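Acyl-CoA N-acyltransferases (NAT) superfamily protein (Arabidopsis thaliana, PDB 6TH0) probably transfers the acetyl group of acetyl-CoA to the N-terminal methionine of transmembrane proteins and to protein lysines, through its GNAT-fold domain. Local coordinates at residues F66-I71 / Y96-G101; V46-V51 / N117-Y122; Y133-A138 / S171-Y176. All blocks are in the same frame, centred on the assembly; numbering follows the deposited sequence.

Contact 1 of 3, residues F66-I71 / Y96-G101; sequences FVTAKI and YILTLG. With ACO (acetyl coenzyme *a), chain C.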
loop_
_atom_site.group_PDB
_atom_site.type_symbol
_atom_site.label_atom_id
_atom_site.label_comp_id
_atom_site.label_asym_id
_atom_site.label_seq_id
_atom_site.Cartn_x
_atom_site.Cartn_y
_atom_site.Cartn_z
ATOM N N PHE A 66 -7.570 2.252 4.289
ATOM C CA PHE A 66 -6.793 1.021 4.400
ATOM C C PHE A 66 -5.514 1.176 3.595
ATOM O O PHE A 66 -5.451 1.965 2.650
ATOM C CB PHE A 66 -7.597 -0.180 3.879
ATOM C CG PHE A 66 -7.982 -0.045 2.461
ATOM C CD1 PHE A 66 -7.109 -0.428 1.456
ATOM C CD2 PHE A 66 -9.187 0.558 2.110
ATOM C CE1 PHE A 66 -7.448 -0.251 0.116
ATOM C CE2 PHE A 66 -9.526 0.727 0.787
ATOM C CZ PHE A 66 -8.675 0.312 -0.212
ATOM N N VAL A 67 -4.482 0.426 3.986
ATOM C CA VAL A 67 -3.319 0.206 3.134
ATOM C C VAL A 67 -2.869 -1.234 3.351
ATOM O O VAL A 67 -2.934 -1.730 4.479
ATOM C CB VAL A 67 -2.174 1.186 3.446
ATOM C CG1 VAL A 67 -1.680 0.986 4.874
ATOM C CG2 VAL A 67 -1.040 1.030 2.437
ATOM N N THR A 68 -2.584 -1.952 2.263
ATOM C CA THR A 68 -2.058 -3.314 2.337
ATOM C C THR A 68 -0.690 -3.397 1.662
ATOM O O THR A 68 -0.409 -2.674 0.695
ATOM C CB THR A 68 -2.999 -4.316 1.688
ATOM O OG1 THR A 68 -3.137 -3.992 0.301
ATOM C CG2 THR A 68 -4.368 -4.270 2.369
ATOM N N ALA A 69 0.180 -4.263 2.191
ATOM C CA ALA A 69 1.540 -4.369 1.685
ATOM C C ALA A 69 2.048 -5.793 1.899
ATOM O O ALA A 69 1.625 -6.491 2.822
ATOM C CB ALA A 69 2.488 -3.367 2.365
ATOM N N LYS A 70 3.016 -6.198 1.089
ATOM C CA LYS A 70 3.606 -7.514 1.284
ATOM C C LYS A 70 5.111 -7.392 1.277
ATOM O O LYS A 70 5.681 -6.424 0.769
ATOM C CB LYS A 70 3.167 -8.531 0.219
ATOM C CG LYS A 70 3.659 -8.221 -1.188
ATOM C CD LYS A 70 3.387 -9.404 -2.107
ATOM C CE LYS A 70 3.819 -9.128 -3.542
ATOM N NZ LYS A 70 3.546 -10.306 -4.414
ATOM N N ILE A 71 5.734 -8.400 1.846
ATOM C CA ILE A 71 7.175 -8.416 2.001
ATOM C C ILE A 71 7.774 -9.164 0.820
ATOM O O ILE A 71 7.281 -10.230 0.426
ATOM C CB ILE A 71 7.539 -9.054 3.347
ATOM C CG1 ILE A 71 6.793 -8.315 4.463
ATOM C CG2 ILE A 71 9.033 -8.968 3.575
ATOM C CD1 ILE A 71 7.201 -6.868 4.630
ATOM N N TYR A 96 6.264 -3.857 -0.375
ATOM C CA TYR A 96 5.540 -3.505 -1.595
ATOM C C TYR A 96 4.106 -3.129 -1.240
ATOM O O TYR A 96 3.327 -3.983 -0.815
ATOM C CB TYR A 96 5.558 -4.682 -2.580
ATOM C CG TYR A 96 4.870 -4.410 -3.904
ATOM C CD1 TYR A 96 5.484 -3.628 -4.884
ATOM C CD2 TYR A 96 3.614 -4.950 -4.182
ATOM C CE1 TYR A 96 4.866 -3.372 -6.096
ATOM C CE2 TYR A 96 2.980 -4.697 -5.388
ATOM C CZ TYR A 96 3.603 -3.914 -6.341
ATOM O OH TYR A 96 2.966 -3.681 -7.541
ATOM N N ILE A 97 3.736 -1.867 -1.458
ATOM C CA ILE A 97 2.349 -1.483 -1.205
ATOM C C ILE A 97 1.485 -2.034 -2.323
ATOM O O ILE A 97 1.767 -1.820 -3.514
ATOM C CB ILE A 97 2.204 0.042 -1.094
ATOM C CG1 ILE A 97 2.839 0.549 0.202
ATOM C CG2 ILE A 97 0.695 0.432 -1.190
ATOM C CD1 ILE A 97 3.056 2.044 0.224
ATOM N N LEU A 98 0.448 -2.777 -1.939
ATOM C CA LEU A 98 -0.489 -3.407 -2.855
ATOM C C LEU A 98 -1.690 -2.491 -3.103
ATOM O O LEU A 98 -1.989 -2.138 -4.246
ATOM C CB LEU A 98 -0.986 -4.723 -2.276
ATOM C CG LEU A 98 0.077 -5.827 -2.080
ATOM C CD1 LEU A 98 -0.386 -6.794 -1.021
ATOM C CD2 LEU A 98 0.229 -6.556 -3.394
ATOM N N THR A 99 -2.387 -2.116 -2.038
ATOM C CA THR A 99 -3.584 -1.295 -2.194
ATOM C C THR A 99 -3.592 -0.178 -1.161
ATOM O O THR A 99 -2.961 -0.256 -0.108
ATOM C CB THR A 99 -4.864 -2.124 -2.064
ATOM O OG1 THR A 99 -5.049 -2.530 -0.701
ATOM C CG2 THR A 99 -4.834 -3.351 -2.973
ATOM N N LEU A 100 -4.329 0.884 -1.491
ATOM C CA LEU A 100 -4.459 2.045 -0.626
ATOM C C LEU A 100 -5.763 2.715 -1.020
ATOM O O LEU A 100 -6.023 2.832 -2.214
ATOM C CB LEU A 100 -3.284 3.008 -0.810
ATOM C CG LEU A 100 -3.422 4.412 -0.249
ATOM C CD1 LEU A 100 -3.269 4.382 1.264
ATOM C CD2 LEU A 100 -2.389 5.337 -0.878
ATOM N N GLY A 101 -6.583 3.096 -0.043
ATOM C CA GLY A 101 -7.835 3.775 -0.343
ATOM C C GLY A 101 -8.389 4.462 0.879
ATOM O O GLY A 101 -8.173 4.019 2.010
HETATM N N1A ACO C . -6.911 20.535 4.087
HETATM C C2A ACO C . -7.032 20.560 2.716
HETATM N N3A ACO C . -6.516 19.756 1.770
HETATM C C4A ACO C . -5.740 18.744 2.321
HETATM C C5A ACO C . -5.522 18.584 3.726
HETATM C C6A ACO C . -6.136 19.519 4.582
HETATM N N6A ACO C . -5.965 19.417 5.937
HETATM N N7A ACO C . -4.703 17.479 3.990
HETATM C C8A ACO C . -4.432 16.979 2.766
HETATM N N9A ACO C . -5.027 17.704 1.733
HETATM C C1B ACO C . -4.937 17.456 0.293
HETATM C C2B ACO C . -3.497 16.961 -0.189
HETATM O O2B ACO C . -2.664 18.033 -0.341
HETATM C C3B ACO C . -4.044 16.426 -1.596
HETATM O O3B ACO C . -4.301 17.538 -2.303
HETATM P P3B ACO C . -4.052 17.312 -4.112
HETATM O O7A ACO C . -5.279 16.465 -4.328
HETATM O O8A ACO C . -4.086 18.730 -4.657
HETATM O O9A ACO C . -2.740 16.565 -4.105
HETATM C C4B ACO C . -5.353 15.675 -1.175
HETATM O O4B ACO C . -5.908 16.424 -0.045
HETATM C C5B ACO C . -5.087 14.196 -0.840
HETATM O O5B ACO C . -4.084 14.059 0.118
HETATM P P1A ACO C . -4.596 12.992 1.268
HETATM O O1A ACO C . -5.803 13.530 1.941
HETATM O O2A ACO C . -3.383 12.575 2.051
HETATM O O3A ACO C . -5.108 11.549 0.545
HETATM P P2A ACO C . -6.640 11.175 0.744
HETATM O O4A ACO C . -6.927 10.653 2.104
HETATM O O5A ACO C . -7.603 12.127 0.085
HETATM O O6A ACO C . -6.813 9.730 -0.204
HETATM C CBP ACO C . -6.349 8.493 -2.216
HETATM C CCP ACO C . -6.013 9.775 -1.336
HETATM C CDP ACO C . -5.864 7.284 -1.451
HETATM C CEP ACO C . -5.653 8.585 -3.576
HETATM C CAP ACO C . -7.894 8.498 -2.364
HETATM O OAP ACO C . -8.319 9.523 -3.258
HETATM C C9P ACO C . -8.483 7.192 -2.890
HETATM O O9P ACO C . -8.893 6.351 -2.120
HETATM N N8P ACO C . -8.608 7.027 -4.254
HETATM C C7P ACO C . -9.184 5.774 -4.845
HETATM C C6P ACO C . -8.287 4.600 -4.583
HETATM C C5P ACO C . -7.007 4.863 -5.296
HETATM O O5P ACO C . -6.911 5.420 -6.379
HETATM N N4P ACO C . -5.860 4.439 -4.655
HETATM C C3P ACO C . -4.609 4.723 -5.357
HETATM C C2P ACO C . -3.602 3.685 -5.018
HETATM S S1P ACO C . -2.048 4.080 -5.959
HETATM C C ACO C . -2.456 3.143 -7.431
HETATM O O ACO C . -2.778 3.664 -8.470
HETATM C CH3 ACO C . -2.440 1.708 -7.315
#
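The F66 ring lies with one face over G101 and an edge against T99. G101 CA is 3.9 Å from the ring centroid and 28° off its normal, a CH-pi contact, and G101 N also lies over the ring. Glycine suits this place because a beta carbon here would run into F66 CZ. A chi1 of 60°, with CG between the backbone N and the carbonyl carbon, folds the phenyl across the neighbouring strand; the H23 ring meets it, and L19, I22 and I26 of helix 16-26 pack on it. At the edge T99 CB lies in the ring plane, and T99 OG1 comes within 3.4 Å of F66 CE1. The Y96 ring has L98 CD2 at its edge and meets the Y133 ring, while K70 CE approaches obliquely; Y96 OH is hydrogen-bonded to H135.

The hydroxyls T68 OG1 and T99 OG1 meet at 2.6 Å, where either could be the donor, and T99 OG1 is also bonded to H23. Antiparallel pairing is regular at F66 with G101 and at K70 with Y96, two bonds each. Between them L98 and T99 both face T68, a classic beta bulge: T68 O takes a bond from L98 N at 2.8 Å and a weak one from T99 N at 3.4 Å. On the face of V67, A69, I97 and L100 branched aliphatics fill the core under helix 111-123, with V67 CG2 4.1 Å from I97 CG2 and L100 CD1 against V67 CB.

A bulge in this strand is a hallmark of GNAT enzymes, where it helps part the strand from its neighbour at the cofactor. Consistent with this, L100 O accepts a nearly straight bond from acetyl-CoA N4P, 2.9 Å long at 171°, and the backbone reads the pantetheine amide.

Contact 2 of 3, residues V46-V51 / N117-Y122; sequences VSWAAV and NEVVKY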
loop_
_atom_site.group_PDB
_atom_site.type_symbol
_atom_site.label_atom_id
_atom_site.label_comp_id
_atom_site.label_asym_id
_atom_site.label_seq_id
_atom_site.Cartn_x
_atom_site.Cartn_y
_atom_site.Cartn_z
ATOM N N VAL A 46 1.216 -7.191 5.405
ATOM C CA VAL A 46 1.045 -6.278 6.517
ATOM C C VAL A 46 -0.001 -5.271 6.088
ATOM O O VAL A 46 -0.129 -4.935 4.900
ATOM C CB VAL A 46 2.358 -5.602 6.966
ATOM C CG1 VAL A 46 3.268 -6.615 7.642
ATOM C CG2 VAL A 46 3.067 -4.957 5.783
ATOM N N SER A 47 -0.770 -4.793 7.052
ATOM C CA SER A 47 -1.775 -3.830 6.634
ATOM C C SER A 47 -2.261 -3.000 7.808
ATOM O O SER A 47 -2.077 -3.354 8.977
ATOM C CB SER A 47 -2.951 -4.552 5.980
ATOM O OG SER A 47 -3.510 -5.462 6.907
ATOM N N TRP A 48 -2.868 -1.868 7.465
ATOM C CA TRP A 48 -3.345 -0.904 8.439
ATOM C C TRP A 48 -4.733 -0.431 8.041
ATOM O O TRP A 48 -5.015 -0.227 6.857
ATOM C CB TRP A 48 -2.396 0.284 8.555
ATOM C CG TRP A 48 -1.127 -0.056 9.254
ATOM C CD1 TRP A 48 -0.860 0.106 10.581
ATOM C CD2 TRP A 48 0.058 -0.628 8.675
ATOM N NE1 TRP A 48 0.413 -0.318 10.863
ATOM C CE2 TRP A 48 1.000 -0.767 9.709
ATOM C CE3 TRP A 48 0.414 -1.025 7.383
ATOM C CZ2 TRP A 48 2.280 -1.298 9.498
ATOM C CZ3 TRP A 48 1.682 -1.541 7.167
ATOM C CH2 TRP A 48 2.601 -1.681 8.227
ATOM N N ALA A 49 -5.587 -0.251 9.032
ATOM C CA ALA A 49 -6.902 0.328 8.839
ATOM C C ALA A 49 -6.911 1.705 9.482
ATOM O O ALA A 49 -6.232 1.943 10.482
ATOM C CB ALA A 49 -7.995 -0.555 9.453
ATOM N N ALA A 50 -7.649 2.618 8.873
ATOM C CA ALA A 50 -7.985 3.898 9.481
ATOM C C ALA A 50 -9.430 3.828 9.939
ATOM O O ALA A 50 -10.293 3.368 9.188
ATOM C CB ALA A 50 -7.804 5.049 8.490
ATOM N N VAL A 51 -9.688 4.252 11.174
ATOM C CA VAL A 51 -11.039 4.252 11.720
ATOM C C VAL A 51 -11.333 5.598 12.367
ATOM O O VAL A 51 -10.433 6.294 12.846
ATOM C CB VAL A 51 -11.243 3.109 12.745
ATOM C CG1 VAL A 51 -10.931 1.759 12.107
ATOM C CG2 VAL A 51 -10.379 3.338 13.988
ATOM N N ASN A 117 2.610 6.655 5.617
ATOM C CA ASN A 117 3.591 6.862 6.674
ATOM C C ASN A 117 3.730 5.616 7.548
ATOM O O ASN A 117 4.845 5.234 7.940
ATOM C CB ASN A 117 3.183 8.081 7.505
ATOM C CG ASN A 117 4.218 8.464 8.520
ATOM O OD1 ASN A 117 5.407 8.490 8.220
ATOM N ND2 ASN A 117 3.777 8.766 9.734
ATOM N N GLU A 118 2.606 4.967 7.863
ATOM C CA GLU A 118 2.656 3.732 8.644
ATOM C C GLU A 118 3.505 2.675 7.951
ATOM O O GLU A 118 4.284 1.970 8.601
ATOM C CB GLU A 118 1.243 3.198 8.879
ATOM C CG GLU A 118 0.372 4.092 9.749
ATOM C CD GLU A 118 0.909 4.231 11.158
ATOM O OE1 GLU A 118 1.600 3.302 11.611
ATOM O OE2 GLU A 118 0.660 5.271 11.805
ATOM N N VAL A 119 3.380 2.559 6.629
ATOM C CA VAL A 119 4.148 1.553 5.906
ATOM C C VAL A 119 5.637 1.889 5.930
ATOM O O VAL A 119 6.480 1.012 6.143
ATOM C CB VAL A 119 3.631 1.422 4.464
ATOM C CG1 VAL A 119 4.448 0.385 3.716
ATOM C CG2 VAL A 119 2.127 1.054 4.450
ATOM N N VAL A 120 5.983 3.158 5.720
ATOM C CA VAL A 120 7.388 3.565 5.748
ATOM C C VAL A 120 7.969 3.380 7.141
ATOM O O VAL A 120 9.085 2.873 7.306
ATOM C CB VAL A 120 7.522 5.025 5.273
ATOM C CG1 VAL A 120 8.974 5.503 5.402
ATOM C CG2 VAL A 120 6.993 5.176 3.861
ATOM N N LYS A 121 7.221 3.783 8.167
ATOM C CA LYS A 121 7.673 3.589 9.541
ATOM C C LYS A 121 7.846 2.111 9.861
ATOM O O LYS A 121 8.758 1.729 10.602
ATOM C CB LYS A 121 6.678 4.262 10.487
ATOM C CG LYS A 121 6.945 5.755 10.669
ATOM C CD LYS A 121 5.828 6.507 11.398
ATOM C CE LYS A 121 5.302 5.816 12.636
ATOM N NZ LYS A 121 3.904 6.297 12.899
ATOM N N TYR A 122 6.975 1.263 9.311
ATOM C CA TYR A 122 7.124 -0.175 9.490
ATOM C C TYR A 122 8.399 -0.680 8.829
ATOM O O TYR A 122 9.183 -1.409 9.447
ATOM C CB TYR A 122 5.900 -0.914 8.938
ATOM C CG TYR A 122 6.019 -2.420 9.067
ATOM C CD1 TYR A 122 5.780 -3.047 10.283
ATOM C CD2 TYR A 122 6.386 -3.214 7.983
ATOM C CE1 TYR A 122 5.896 -4.420 10.424
ATOM C CE2 TYR A 122 6.504 -4.598 8.118
ATOM C CZ TYR A 122 6.256 -5.186 9.338
ATOM O OH TYR A 122 6.360 -6.547 9.484
#
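W48, on strand 45-52 of the GNAT sheet, packs against helix 111-123 by presenting its indole to one turn of it. E118 CB sits squarely over the five-membered ring, a CH-pi contact 3.9 Å from its centroid and only 3° off the normal. Farther along the indole, V119 CG2 touches W48 CZ3 at 3.8 Å. The outer edge of the six-membered ring is turned toward the face of Y122 in an offset edge-to-face pair, centroids 5.5 Å apart and planes at 67°, and W48 CH2 comes to 3.5 Å from Y122 CB. In GNAT proteins this helix follows the loop that binds the cofactor pyrophosphate, here including K108 and G110, and it packs across the sheet. A large flat residue suits the strand position, since its length lets it meet E118, V119 and Y122 at once. With chi1 at 178°, Y122 swings its ring opposite the backbone N and carries the phenol to V46, whose CG1 lies 3.6 Å from Y122 OH. The E118 chain folds back at chi2, bringing OE1 to 3.9 Å from W48 NE1, while E118 OE2 forms a salt bridge within the helix to K121 NZ at 3.6 Å; V119 packs inward on V67 and I97.

Contact 3 of 3, residues Y133-A138 / S171-Y176; sequences YLHVIA and SYLFVY. With ACO (acetyl coenzyme *a), chain C.
Four backbone hydrogen bonds join the strands antiparallel, two between L134 and F174 and two between V136 and Y172; Y172 N to V136 O is the shortest, at 2.7 Å.

Apolar contacts divide between the two faces. On that of Y133 and H135, L173 CD1 lies over the imidazole, 4.0 Å from H135 NE2, and meets the edge of the Y133 ring at CD2, 3.8 Å away; one branched leucine thus serves two rings. On the other, V136 CG2 touches F174 CD2 at 3.6 Å, and L134 CD2 packs on F174 CB. Where the first strand ends, A138 CB sits over the Y172 ring, 4.2 Å from its centroid, small enough to fit there.

Both imidazole nitrogens of H135 are engaged, ND1 with Y96 OH and NE2 with E78, while S171 OG is buried near H135 CD2 with no polar partner in the model. A leucine in place of H135 would probably leave the Y96 hydroxyl and the E78 carboxylate without their shared mate.

At the cofactor, V136 has CG1 anti to the backbone N (chi1 180°), which sets that methyl by the thioester oxygen and leaves CG2 for F174. H135 O lies 3.3 Å from acetyl-CoA CH3. I137 N, the strand's last N-H, binds acetyl-CoA O at 3.0 Å and 162°, a bond that would tend to polarise the acetyl carbonyl.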
loop_
_atom_site.group_PDB
_atom_site.type_symbol
_atom_site.label_atom_id
_atom_site.label_comp_id
_atom_site.label_asym_id
_atom_site.label_seq_id
_atom_site.Cartn_x
_atom_site.Cartn_y
_atom_site.Cartn_z
ATOM N N TYR A 133 8.240 0.139 -2.171
ATOM C CA TYR A 133 7.947 0.425 -3.573
ATOM C C TYR A 133 6.521 -0.005 -3.892
ATOM O O TYR A 133 5.846 -0.662 -3.097
ATOM C CB TYR A 133 8.968 -0.215 -4.540
ATOM C CG TYR A 133 8.895 -1.717 -4.794
ATOM C CD1 TYR A 133 9.235 -2.645 -3.805
ATOM C CD2 TYR A 133 8.545 -2.208 -6.053
ATOM C CE1 TYR A 133 9.173 -4.024 -4.059
ATOM C CE2 TYR A 133 8.493 -3.572 -6.316
ATOM C CZ TYR A 133 8.812 -4.481 -5.321
ATOM O OH TYR A 133 8.763 -5.850 -5.599
ATOM N N LEU A 134 6.039 0.451 -5.039
ATOM C CA LEU A 134 4.671 0.199 -5.461
ATOM C C LEU A 134 4.532 0.646 -6.908
ATOM O O LEU A 134 5.430 1.273 -7.479
ATOM C CB LEU A 134 3.677 0.937 -4.562
ATOM C CG LEU A 134 3.770 2.461 -4.738
ATOM C CD1 LEU A 134 2.418 3.050 -4.465
ATOM C CD2 LEU A 134 4.839 3.122 -3.847
ATOM N N HIS A 135 3.375 0.349 -7.478
ATOM C CA HIS A 135 3.010 0.806 -8.804
ATOM C C HIS A 135 1.735 1.624 -8.697
ATOM O O HIS A 135 0.820 1.271 -7.949
ATOM C CB HIS A 135 2.817 -0.365 -9.776
ATOM C CG HIS A 135 4.069 -1.138 -10.045
ATOM N ND1 HIS A 135 4.467 -2.209 -9.275
ATOM C CD2 HIS A 135 5.001 -1.003 -11.016
ATOM C CE1 HIS A 135 5.596 -2.699 -9.759
ATOM N NE2 HIS A 135 5.941 -1.984 -10.816
ATOM N N VAL A 136 1.703 2.733 -9.425
ATOM C CA VAL A 136 0.559 3.625 -9.481
ATOM C C VAL A 136 0.022 3.614 -10.903
ATOM O O VAL A 136 0.793 3.672 -11.868
ATOM C CB VAL A 136 0.974 5.054 -9.059
ATOM C CG1 VAL A 136 -0.194 6.003 -9.120
ATOM C CG2 VAL A 136 1.617 5.031 -7.670
ATOM N N ILE A 137 -1.304 3.556 -11.044
ATOM C CA ILE A 137 -1.874 3.701 -12.372
ATOM C C ILE A 137 -1.436 5.050 -12.919
ATOM O O ILE A 137 -1.536 6.068 -12.226
ATOM C CB ILE A 137 -3.402 3.602 -12.305
ATOM C CG1 ILE A 137 -3.821 2.186 -11.911
ATOM C CG2 ILE A 137 -4.006 4.026 -13.626
ATOM C CD1 ILE A 137 -5.324 2.052 -11.657
ATOM N N ALA A 138 -0.981 5.068 -14.175
ATOM C CA ALA A 138 -0.238 6.224 -14.682
ATOM C C ALA A 138 -1.105 7.462 -14.878
ATOM O O ALA A 138 -0.570 8.577 -14.909
ATOM C CB ALA A 138 0.459 5.877 -15.993
ATOM N N SER A 171 1.521 1.739 -15.736
ATOM C CA SER A 171 1.763 2.111 -14.352
ATOM C C SER A 171 3.072 2.882 -14.248
ATOM O O SER A 171 3.905 2.876 -15.162
ATOM C CB SER A 171 1.818 0.880 -13.435
ATOM O OG SER A 171 2.994 0.130 -13.704
ATOM N N TYR A 172 3.214 3.612 -13.148
ATOM C CA TYR A 172 4.501 4.165 -12.747
ATOM C C TYR A 172 5.035 3.385 -11.557
ATOM O O TYR A 172 4.299 3.121 -10.601
ATOM C CB TYR A 172 4.411 5.641 -12.358
ATOM C CG TYR A 172 4.191 6.585 -13.496
ATOM C CD1 TYR A 172 5.078 6.643 -14.556
ATOM C CD2 TYR A 172 3.125 7.477 -13.481
ATOM C CE1 TYR A 172 4.901 7.545 -15.592
ATOM C CE2 TYR A 172 2.949 8.396 -14.507
ATOM C CZ TYR A 172 3.821 8.407 -15.561
ATOM O OH TYR A 172 3.633 9.291 -16.583
ATOM N N LEU A 173 6.314 3.027 -11.615
ATOM C CA LEU A 173 7.009 2.457 -10.464
ATOM C C LEU A 173 7.476 3.581 -9.541
ATOM O O LEU A 173 8.114 4.527 -10.000
ATOM C CB LEU A 173 8.217 1.653 -10.934
ATOM C CG LEU A 173 9.234 1.273 -9.846
ATOM C CD1 LEU A 173 8.608 0.260 -8.898
ATOM C CD2 LEU A 173 10.550 0.749 -10.439
ATOM N N PHE A 174 7.126 3.506 -8.249
ATOM C CA PHE A 174 7.567 4.492 -7.260
ATOM C C PHE A 174 8.364 3.774 -6.188
ATOM O O PHE A 174 7.987 2.690 -5.771
ATOM C CB PHE A 174 6.409 5.241 -6.575
ATOM C CG PHE A 174 5.911 6.444 -7.320
ATOM C CD1 PHE A 174 6.402 7.704 -7.029
ATOM C CD2 PHE A 174 4.906 6.318 -8.275
ATOM C CE1 PHE A 174 5.917 8.833 -7.711
ATOM C CE2 PHE A 174 4.426 7.418 -8.944
ATOM C CZ PHE A 174 4.923 8.672 -8.662
ATOM N N VAL A 175 9.486 4.366 -5.751
ATOM C CA VAL A 175 10.334 3.741 -4.741
ATOM C C VAL A 175 10.694 4.763 -3.673
ATOM O O VAL A 175 10.838 5.957 -3.957
ATOM C CB VAL A 175 11.619 3.119 -5.340
ATOM C CG1 VAL A 175 11.273 2.119 -6.424
ATOM C CG2 VAL A 175 12.543 4.203 -5.871
ATOM N N TYR A 176 10.736 4.310 -2.421
ATOM C CA TYR A 176 11.328 5.070 -1.324
ATOM C C TYR A 176 12.388 4.196 -0.659
ATOM O O TYR A 176 12.054 3.264 0.081
ATOM C CB TYR A 176 10.282 5.499 -0.297
ATOM C CG TYR A 176 10.853 6.370 0.799
ATOM C CD1 TYR A 176 11.049 7.729 0.596
ATOM C CD2 TYR A 176 11.197 5.838 2.022
ATOM C CE1 TYR A 176 11.577 8.533 1.593
ATOM C CE2 TYR A 176 11.725 6.632 3.027
ATOM C CZ TYR A 176 11.910 7.974 2.807
ATOM O OH TYR A 176 12.439 8.759 3.807
HETATM N N1A ACO C . -6.911 20.535 4.087
HETATM C C2A ACO C . -7.032 20.560 2.716
HETATM N N3A ACO C . -6.516 19.756 1.770
HETATM C C4A ACO C . -5.740 18.744 2.321
HETATM C C5A ACO C . -5.522 18.584 3.726
HETATM C C6A ACO C . -6.136 19.519 4.582
HETATM N N6A ACO C . -5.965 19.417 5.937
HETATM N N7A ACO C . -4.703 17.479 3.990
HETATM C C8A ACO C . -4.432 16.979 2.766
HETATM N N9A ACO C . -5.027 17.704 1.733
HETATM C C1B ACO C . -4.937 17.456 0.293
HETATM C C2B ACO C . -3.497 16.961 -0.189
HETATM O O2B ACO C . -2.664 18.033 -0.341
HETATM C C3B ACO C . -4.044 16.426 -1.596
HETATM O O3B ACO C . -4.301 17.538 -2.303
HETATM P P3B ACO C . -4.052 17.312 -4.112
HETATM O O7A ACO C . -5.279 16.465 -4.328
HETATM O O8A ACO C . -4.086 18.730 -4.657
HETATM O O9A ACO C . -2.740 16.565 -4.105
HETATM C C4B ACO C . -5.353 15.675 -1.175
HETATM O O4B ACO C . -5.908 16.424 -0.045
HETATM C C5B ACO C . -5.087 14.196 -0.840
HETATM O O5B ACO C . -4.084 14.059 0.118
HETATM P P1A ACO C . -4.596 12.992 1.268
HETATM O O1A ACO C . -5.803 13.530 1.941
HETATM O O2A ACO C . -3.383 12.575 2.051
HETATM O O3A ACO C . -5.108 11.549 0.545
HETATM P P2A ACO C . -6.640 11.175 0.744
HETATM O O4A ACO C . -6.927 10.653 2.104
HETATM O O5A ACO C . -7.603 12.127 0.085
HETATM O O6A ACO C . -6.813 9.730 -0.204
HETATM C CBP ACO C . -6.349 8.493 -2.216
HETATM C CCP ACO C . -6.013 9.775 -1.336
HETATM C CDP ACO C . -5.864 7.284 -1.451
HETATM C CEP ACO C . -5.653 8.585 -3.576
HETATM C CAP ACO C . -7.894 8.498 -2.364
HETATM O OAP ACO C . -8.319 9.523 -3.258
HETATM C C9P ACO C . -8.483 7.192 -2.890
HETATM O O9P ACO C . -8.893 6.351 -2.120
HETATM N N8P ACO C . -8.608 7.027 -4.254
HETATM C C7P ACO C . -9.184 5.774 -4.845
HETATM C C6P ACO C . -8.287 4.600 -4.583
HETATM C C5P ACO C . -7.007 4.863 -5.296
HETATM O O5P ACO C . -6.911 5.420 -6.379
HETATM N N4P ACO C . -5.860 4.439 -4.655
HETATM C C3P ACO C . -4.609 4.723 -5.357
HETATM C C2P ACO C . -3.602 3.685 -5.018
HETATM S S1P ACO C . -2.048 4.080 -5.959
HETATM C C ACO C . -2.456 3.143 -7.431
HETATM O O ACO C . -2.778 3.664 -8.470
HETATM C CH3 ACO C . -2.440 1.708 -7.315
#

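From the N terminus, the first segment met is on strand 45-52, which waits for its partner helix until 117-122, so contact 2 closes a long loop. Inside that loop lies contact 1, a shorter closure between strands 63-73 and 93-102. Contact 3 opens only after contact 2 has closed, and no two of the three cross. All three reach one mixed sheet: strand 63-73 bonds to strand 45-52 through A69 with V46 and V67 with W48, and strand 93-102 adjoins strand 129-137 through the backbones of I97 and Y133. Contact 2 braces a helix against the sheet, while contacts 1 and 3 each bond acetyl-CoA, at the pantetheine amide and the thioester oxygen.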